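Local coordinates for uncharacterized ACR, COG1565 superfamily (Burkholderia thailandensis, PDB 4F3N), which probably works as an S-adenosylmethionine-dependent methyltransferase, perhaps one that symmetrically dimethylates protein arginines, although its substrate has not been established, at residues L224-A229 / C233-S238; G314-H319 / G326-Y331. One frame throughout, in Å; residues are numbered along the deposited sequence. Where two conformers were deposited one is given.

Contact 1 precedes contact 2 along the chain, and their centres lie about 16 Å apart on the same side of the molecule's centre. The first joins the two strands of a hairpin in a five-stranded antiparallel sheet; the second folds a loop onto strand 317-319 of a separate four-stranded sheet. They touch where Val237 CG1 packs 3.7 Å from Phe329 CE1. Helix 78-87 touches both, Phe78 meeting Leu224, Val237, Leu316 and Pro328. Glu273, on the strand beside 223-228, accepts bonds from the backbone N atoms of Thr315 and Leu316. The small sheets thus pack as neighbours, separate from the seven-stranded mixed sheet, whose strand order 3-2-1-4-5-7-6 is that of the class I methyltransferase fold.

Contact 1: L224-A229 / C233-S238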
loop_
_atom_site.group_PDB
_atom_site.type_symbol
_atom_site.label_atom_id
_atom_site.label_comp_id
_atom_site.label_asym_id
_atom_site.label_seq_id
_atom_site.Cartn_x
_atom_site.Cartn_y
_atom_site.Cartn_z
ATOM N N LEU A 224 -8.585 14.890 1.962
ATOM C CA LEU A 224 -9.047 15.009 3.318
ATOM C C LEU A 224 -10.406 15.682 3.340
ATOM O O LEU A 224 -10.693 16.614 2.577
ATOM C CB LEU A 224 -8.046 15.815 4.124
ATOM C CG LEU A 224 -6.625 15.215 4.195
ATOM C CD1 LEU A 224 -5.621 16.113 4.915
ATOM C CD2 LEU A 224 -6.672 13.864 4.897
ATOM N N VAL A 225 -11.253 15.214 4.238
ATOM C CA VAL A 225 -12.590 15.775 4.340
ATOM C C VAL A 225 -12.874 16.071 5.798
ATOM O O VAL A 225 -12.406 15.340 6.684
ATOM C CB VAL A 225 -13.643 14.830 3.741
ATOM C CG1 VAL A 225 -13.402 14.658 2.238
ATOM C CG2 VAL A 225 -13.699 13.448 4.456
ATOM N N ALA A 226 -13.597 17.158 6.055
ATOM C CA ALA A 226 -13.835 17.600 7.422
ATOM C C ALA A 226 -15.314 17.889 7.600
ATOM O O ALA A 226 -15.937 18.511 6.743
ATOM C CB ALA A 226 -13.030 18.873 7.732
ATOM N N LYS A 227 -15.839 17.489 8.740
ATOM C CA LYS A 227 -17.264 17.696 9.062
ATOM C C LYS A 227 -17.454 19.010 9.755
ATOM O O LYS A 227 -17.026 19.177 10.899
ATOM C CB LYS A 227 -17.776 16.582 9.968
ATOM C CG LYS A 227 -19.276 16.718 10.298
ATOM C CD LYS A 227 -20.157 16.398 9.110
ATOM C CE LYS A 227 -21.657 16.555 9.417
ATOM N NZ LYS A 227 -22.088 15.706 10.550
ATOM N N GLN A 228 -18.071 19.951 9.049
ATOM C CA GLN A 228 -18.463 21.255 9.576
ATOM C C GLN A 228 -19.938 21.205 9.962
ATOM O O GLN A 228 -20.678 20.278 9.532
ATOM C CB GLN A 228 -18.269 22.356 8.521
ATOM C CG GLN A 228 -16.823 22.740 8.260
ATOM C CD GLN A 228 -16.678 23.919 7.312
ATOM O OE1 GLN A 228 -17.567 24.201 6.492
ATOM N NE2 GLN A 228 -15.558 24.623 7.422
ATOM N N ALA A 229 -20.380 22.189 10.738
ATOM C CA ALA A 229 -21.795 22.347 11.056
ATOM C C ALA A 229 -22.624 22.312 9.781
ATOM O O ALA A 229 -23.616 21.577 9.697
ATOM C CB ALA A 229 -22.015 23.663 11.782
ATOM N N CYS A 233 -16.989 19.158 4.150
ATOM C CA CYS A 233 -16.264 19.945 3.176
ATOM C C CYS A 233 -14.899 19.343 2.947
ATOM O O CYS A 233 -14.529 18.372 3.598
ATOM C CB CYS A 233 -16.111 21.356 3.639
ATOM S SG CYS A 233 -15.103 21.483 5.088
ATOM N N GLU A 234 -14.156 19.938 2.027
ATOM C CA GLU A 234 -12.825 19.419 1.714
ATOM C C GLU A 234 -11.766 20.199 2.472
ATOM O O GLU A 234 -11.782 21.433 2.488
ATOM C CB GLU A 234 -12.565 19.454 0.210
ATOM C CG GLU A 234 -11.214 18.828 -0.131
ATOM C CD GLU A 234 -11.073 18.299 -1.535
ATOM O OE1 GLU A 234 -11.900 18.640 -2.428
ATOM O OE2 GLU A 234 -10.119 17.510 -1.728
ATOM N N ARG A 235 -10.833 19.452 3.079
ATOM C CA ARG A 235 -9.675 19.986 3.700
ATOM C C ARG A 235 -8.502 19.924 2.700
ATOM O O ARG A 235 -8.030 18.854 2.359
ATOM C CB ARG A 235 -9.356 19.216 4.968
ATOM C CG ARG A 235 -8.120 19.773 5.667
ATOM C CD ARG A 235 -8.035 19.393 7.118
ATOM N NE ARG A 235 -9.072 20.055 7.901
ATOM C CZ ARG A 235 -9.180 20.063 9.226
ATOM N NH1 ARG A 235 -8.314 19.434 10.016
ATOM N NH2 ARG A 235 -10.196 20.714 9.766
ATOM N N GLY A 236 -8.054 21.103 2.267
ATOM C CA GLY A 236 -6.930 21.211 1.352
ATOM C C GLY A 236 -5.811 21.984 1.961
ATOM O O GLY A 236 -5.665 22.082 3.199
ATOM N N VAL A 237 -4.935 22.473 1.097
ATOM C CA VAL A 237 -3.722 23.136 1.512
ATOM C C VAL A 237 -3.670 24.560 0.967
ATOM O O VAL A 237 -3.882 24.773 -0.240
ATOM C CB VAL A 237 -2.487 22.349 1.069
ATOM C CG1 VAL A 237 -1.236 23.016 1.659
ATOM C CG2 VAL A 237 -2.544 20.904 1.564
ATOM N N SER A 238 -3.377 25.505 1.870
ATOM C CA SER A 238 -3.160 26.899 1.552
ATOM C C SER A 238 -1.805 27.358 2.094
ATOM O O SER A 238 -1.060 26.565 2.642
ATOM C CB SER A 238 -4.271 27.749 2.143
ATOM O OG SER A 238 -5.488 27.505 1.454
HETATM O O HOH W 1 -8.224 17.286 0.067
#
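A single water is gripped from both strands. It accepts from Leu224 N and donates to Arg235 O at 2.8 Å and to Glu234 OE2 at 2.6 Å. Glu234 reaches it with an extended chain whose CG lies anti to the backbone N (chi1 -176°), and its buried carboxylate also forms a salt bridge with Arg223.

Strands 223-228 and 231-239 form an antiparallel hairpin in a five-stranded sheet. Ala226 and Cys233 are a hydrogen-bonded pair: Ala226 N gives to Cys233 O at 2.9 Å, nearly straight at 167°, and Cys233 N gives back to Ala226 O. One step along, Val225 and Glu234 form a non-hydrogen-bonded pair, and there Val225 CA lies 3.3 Å from Cys233 O in a CA-H...O contact. Arg235 N also reaches Leu224 O at 2.9 Å, from well above the carbonyl plane.

On the face shared by Leu224, Ala226, Cys233 and Arg235, the small methyl of Ala226 lets the end of Arg235 come close. The Arg235 chain bends at chi3 and brings NH2 obliquely to 3.9 Å from Ala226 CB, while its own CB rests 3.7 Å from Leu224 CB. Cys233 SG sits between its backbone N and carbonyl carbon (chi1 65°), which puts it 3.7 Å from Gln228 CD in one of that residue's two conformers. Phe247 of the adjoining strand packs against Leu224 and Arg235, and Asp249 on that strand pairs with Arg235 NE. Charge balanced on both faces probably lowers the cost of burying the Glu234 carboxylate and steadies the partly exposed guanidinium of Arg235.

Contact 2: G314-H319 / G326-Y331; sequences GTLMCH and GDPFVY
Pro328, which Leu316 and Cys318 touch from the facing segment, lays its CG over the centre of one face of the Phe329 ring, 4.1 Å above the ring plane. From roughly the other side, Leu316 CD2 approaches Pro328 CG to 4.3 Å. Beyond the loop, the Phe329 ring meets Tyr81 edge-to-face and Phe247 at an inclined angle.

The flat Asp327-Pro328 peptide receives Cys318 over one face: Cys318 SG stands 3.5 Å from Pro328 CA and 3.6 Å from Asp327 C. With SG anti to the carbonyl carbon (chi1 -51°), the thiol projects across to the loop, and its compact size fits it against the flat peptide.

Strand 317-319 is an inner strand of a four-stranded mixed sheet, making a short hairpin with 324-325. The loop 326-331 leaves this hairpin and leads to strand 336-342, which pairs along the other edge of 317-319. A type I turn from Asp327 to Val330 redirects it, Pro328 suiting the second position because its ring fixes phi near the required value. Asp327 OD1 accepts from Phe329 N at 2.9 Å, the N-H coming from above the carboxylate plane, and this makes an Asx turn. At the loop's start, Met317 curls its thioether back to place SD 4.2 Å from Gly326 N; its side chain lies about 10 Å from that of Thr113, which binds S-adenosyl-L-homocysteine in another structure of this protein.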
loop_
_atom_site.group_PDB
_atom_site.type_symbol
_atom_site.label_atom_id
_atom_site.label_comp_id
_atom_site.label_asym_id
_atom_site.label_seq_id
_atom_site.Cartn_x
_atom_site.Cartn_y
_atom_site.Cartn_z
ATOM N N GLY A 314 -8.953 10.607 11.766
ATOM C CA GLY A 314 -8.623 9.772 10.618
ATOM C C GLY A 314 -7.396 8.922 10.884
ATOM O O GLY A 314 -7.101 8.570 12.048
ATOM N N THR A 315 -6.668 8.619 9.808
ATOM C CA THR A 315 -5.513 7.728 9.875
ATOM C C THR A 315 -4.230 8.287 9.273
ATOM O O THR A 315 -3.205 7.600 9.299
ATOM C CB THR A 315 -5.803 6.392 9.191
ATOM O OG1 THR A 315 -5.848 6.565 7.742
ATOM C CG2 THR A 315 -7.105 5.804 9.740
ATOM N N LEU A 316 -4.246 9.530 8.786
ATOM C CA LEU A 316 -3.044 10.074 8.146
ATOM C C LEU A 316 -1.873 10.015 9.105
ATOM O O LEU A 316 -2.011 10.383 10.280
ATOM C CB LEU A 316 -3.276 11.525 7.716
ATOM C CG LEU A 316 -2.269 12.057 6.708
ATOM C CD1 LEU A 316 -2.584 11.453 5.336
ATOM C CD2 LEU A 316 -2.302 13.585 6.659
ATOM N N MET A 317 -0.729 9.548 8.623
ATOM C CA MET A 317 0.451 9.491 9.464
ATOM C C MET A 317 1.674 9.711 8.603
ATOM O O MET A 317 1.758 9.222 7.487
ATOM C CB MET A 317 0.547 8.167 10.208
ATOM C CG MET A 317 1.502 8.169 11.401
ATOM S SD MET A 317 1.216 9.407 12.698
ATOM C CE MET A 317 -0.557 9.365 13.029
ATOM N N CYS A 318 2.609 10.481 9.154
ATOM C CA CYS A 318 3.848 10.821 8.508
ATOM C C CYS A 318 5.018 10.210 9.281
ATOM O O CYS A 318 4.927 9.999 10.495
ATOM C CB CYS A 318 3.999 12.341 8.435
ATOM S SG CYS A 318 2.541 13.162 7.741
ATOM N N HIS A 319 6.095 9.922 8.566
ATOM C CA HIS A 319 7.284 9.344 9.175
ATOM C C HIS A 319 8.476 10.105 8.722
ATOM O O HIS A 319 8.815 10.061 7.555
ATOM C CB HIS A 319 7.429 7.873 8.787
ATOM C CG HIS A 319 6.199 7.073 9.065
ATOM N ND1 HIS A 319 5.195 6.968 8.169
ATOM C CD2 HIS A 319 5.802 6.370 10.184
ATOM C CE1 HIS A 319 4.205 6.222 8.703
ATOM N NE2 HIS A 319 4.572 5.853 9.920
ATOM N N GLY A 326 1.897 13.551 12.960
ATOM C CA GLY A 326 0.718 13.861 12.154
ATOM C C GLY A 326 0.870 14.917 11.092
ATOM O O GLY A 326 -0.084 15.163 10.377
ATOM N N ASP A 327 2.027 15.574 11.004
ATOM C CA ASP A 327 2.131 16.821 10.237
ATOM C C ASP A 327 2.744 16.615 8.857
ATOM O O ASP A 327 3.954 16.486 8.712
ATOM C CB ASP A 327 2.945 17.847 11.022
ATOM C CG ASP A 327 2.996 19.202 10.349
ATOM O OD1 ASP A 327 2.442 19.351 9.244
ATOM O OD2 ASP A 327 3.586 20.115 10.942
ATOM N N PRO A 328 1.915 16.647 7.788
ATOM C CA PRO A 328 2.465 16.438 6.461
ATOM C C PRO A 328 3.265 17.600 5.850
ATOM O O PRO A 328 3.784 17.436 4.759
ATOM C CB PRO A 328 1.220 16.210 5.614
ATOM C CG PRO A 328 0.221 17.064 6.259
ATOM C CD PRO A 328 0.468 16.911 7.737
ATOM N N PHE A 329 3.368 18.736 6.546
ATOM C CA PHE A 329 4.052 19.912 6.054
ATOM C C PHE A 329 5.501 19.952 6.561
ATOM O O PHE A 329 6.279 20.805 6.161
ATOM C CB PHE A 329 3.273 21.155 6.511
ATOM C CG PHE A 329 1.846 21.158 6.038
ATOM C CD1 PHE A 329 1.547 20.824 4.714
ATOM C CD2 PHE A 329 0.837 21.453 6.891
ATOM C CE1 PHE A 329 0.229 20.789 4.257
ATOM C CE2 PHE A 329 -0.473 21.452 6.451
ATOM C CZ PHE A 329 -0.769 21.104 5.148
ATOM N N VAL A 330 5.874 18.990 7.390
ATOM C CA VAL A 330 7.313 18.819 7.777
ATOM C C VAL A 330 8.161 18.383 6.560
ATOM O O VAL A 330 7.823 17.422 5.851
ATOM C CB VAL A 330 7.453 17.815 8.946
ATOM C CG1 VAL A 330 8.916 17.362 9.129
ATOM C CG2 VAL A 330 6.863 18.405 10.231
ATOM N N TYR A 331 9.255 19.097 6.335
ATOM C CA TYR A 331 10.250 18.809 5.306
ATOM C C TYR A 331 9.699 18.060 4.084
ATOM O O TYR A 331 9.969 16.870 3.912
ATOM C CB TYR A 331 11.453 18.070 5.917
ATOM C CG TYR A 331 12.200 18.920 6.908
ATOM C CD1 TYR A 331 12.782 20.126 6.510
ATOM C CD2 TYR A 331 12.273 18.559 8.246
ATOM C CE1 TYR A 331 13.431 20.939 7.429
ATOM C CE2 TYR A 331 12.930 19.362 9.167
ATOM C CZ TYR A 331 13.478 20.557 8.754
ATOM O OH TYR A 331 14.157 21.349 9.669
#